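Local structure of acetyl-CoA acetyltransferase (Elizabethkingia anophelis NUHP1, 6BN2) at residues S262-M267 / I365-I370. The protein probably catalyses the thiolase reaction that joins two acetyl-CoA molecules into acetoacetyl-CoA, and its reversal, as a member of the thiolase family. Residues are numbered along the deposited sequence; the frame is centred on the assembly and turned at random. Where two conformers were deposited one is given.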
# COMPACT_ATOMS: atom_id res chain seq x y z
N SER A 262 12.01 -8.02 5.72
CA SER A 262 11.59 -9.28 6.34
C SER A 262 10.51 -9.90 5.45
O SER A 262 9.84 -9.21 4.67
CB SER A 262 11.06 -9.05 7.76
OG SER A 262 10.15 -7.96 7.78
N ALA A 263 10.35 -11.22 5.57
CA ALA A 263 9.39 -11.88 4.70
C ALA A 263 8.95 -13.20 5.30
O ALA A 263 9.75 -13.92 5.90
CB ALA A 263 9.98 -12.11 3.30
N LEU A 264 7.67 -13.51 5.10
CA LEU A 264 7.06 -14.74 5.56
C LEU A 264 6.32 -15.40 4.40
O LEU A 264 5.81 -14.72 3.50
CB LEU A 264 6.08 -14.50 6.72
CG LEU A 264 6.61 -13.87 8.02
CD1 LEU A 264 6.85 -12.37 7.90
CD2 LEU A 264 5.58 -14.14 9.13
N VAL A 265 6.26 -16.72 4.43
CA VAL A 265 5.42 -17.45 3.49
C VAL A 265 4.26 -18.03 4.28
O VAL A 265 4.47 -18.72 5.29
CB VAL A 265 6.18 -18.56 2.76
CG1 VAL A 265 5.20 -19.32 1.86
CG2 VAL A 265 7.34 -17.97 1.91
N LEU A 266 3.03 -17.73 3.83
CA LEU A 266 1.79 -18.22 4.41
C LEU A 266 1.17 -19.27 3.50
O LEU A 266 1.22 -19.14 2.27
CB LEU A 266 0.80 -17.07 4.59
CG LEU A 266 0.69 -16.35 5.93
CD1 LEU A 266 2.02 -16.01 6.50
CD2 LEU A 266 -0.17 -15.10 5.74
N MET A 267 0.54 -20.29 4.09
CA MET A 267 -0.09 -21.33 3.30
C MET A 267 -1.36 -21.82 3.98
O MET A 267 -1.47 -21.80 5.21
CB MET A 267 0.81 -22.55 3.09
CG MET A 267 1.86 -22.37 2.04
SD MET A 267 2.83 -23.85 1.80
CE MET A 267 4.08 -23.18 0.69
N ILE A 365 8.91 -8.30 13.74
CA ILE A 365 8.63 -8.77 15.10
C ILE A 365 7.85 -10.09 15.10
O ILE A 365 7.95 -10.85 16.07
CB ILE A 365 7.92 -7.69 15.95
CG1 ILE A 365 6.54 -7.33 15.40
CG2 ILE A 365 8.83 -6.45 16.11
CD1 ILE A 365 5.78 -6.34 16.34
N ILE A 366 7.11 -10.40 14.03
CA ILE A 366 6.50 -11.72 13.91
C ILE A 366 7.56 -12.79 13.70
O ILE A 366 7.51 -13.88 14.30
CB ILE A 366 5.47 -11.73 12.77
CG1 ILE A 366 4.43 -10.63 12.97
CG2 ILE A 366 4.78 -13.09 12.72
CD1 ILE A 366 3.46 -10.52 11.77
N VAL A 367 8.52 -12.52 12.81
CA VAL A 367 9.64 -13.44 12.59
C VAL A 367 10.34 -13.73 13.91
O VAL A 367 10.58 -14.89 14.27
CB VAL A 367 10.62 -12.84 11.56
CG1 VAL A 367 11.84 -13.77 11.37
CG2 VAL A 367 9.92 -12.60 10.21
N THR A 368 10.65 -12.67 14.67
CA THR A 368 11.33 -12.86 15.94
C THR A 368 10.46 -13.61 16.94
O THR A 368 10.95 -14.51 17.62
CB THR A 368 11.75 -11.50 16.49
OG1 THR A 368 12.67 -10.90 15.58
CG2 THR A 368 12.41 -11.63 17.87
N LEU A 369 9.17 -13.26 17.01
CA LEU A 369 8.25 -13.94 17.94
C LEU A 369 8.20 -15.45 17.67
O LEU A 369 8.20 -16.25 18.61
CB LEU A 369 6.86 -13.33 17.82
CG LEU A 369 5.79 -13.99 18.70
CD1 LEU A 369 6.12 -13.77 20.18
CD2 LEU A 369 4.42 -13.40 18.38
N ILE A 370 8.13 -15.85 16.40
CA ILE A 370 8.11 -17.29 16.07
C ILE A 370 9.29 -17.99 16.74
O ILE A 370 9.15 -19.07 17.33
CB ILE A 370 8.13 -17.49 14.55
CG1 ILE A 370 6.78 -17.08 13.97
CG2 ILE A 370 8.50 -18.95 14.19
CD1 ILE A 370 6.80 -16.86 12.45
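The hydroxyl of S262 is gripped by two others, hydrogen-bonded to S360 OG and S363 OG, so the strand is tied by a polar link to the turns of the helix just before 365-370. On the same residue, S262 CB comes only within loose contact of V367, 4.5 Å from its CG2. The rest of the interface is hydrocarbon, and L264 carries it by placing one methyl on each of two neighbouring helix residues. Its CD1 lies 3.8 Å from V367 CG2, the side chains meeting at a slant. The other branch meets I366, where L264 CD2 is 3.8 Å from I366 CG2 and the two side chains run roughly perpendicular. With CG1 anti to the backbone N (chi1 177°), V367 has CG2 beside that N, on the side that meets L264. One turn on from I366, the end of I370 makes a more distant approach, with its CD1 4.5 Å from L264 CD2. All five touching residues are buried. The axes of 262-267 and 365-370 pass 8.9 Å apart at 63°, so the helix runs across the strand and L264 is the main point of meeting. A strand of the N-terminal family region thus packs on a C-terminal-region helix in the buried helical layer between the sheets of the five-layered alpha-beta-alpha-beta-alpha thiolase fold. Strand 258-268 lies between strands 117-125 and 12-24, V103 of helix 98-111 also touches L264, and I395 and I397 of strand 391-399 pack against I366 and I370, respectively.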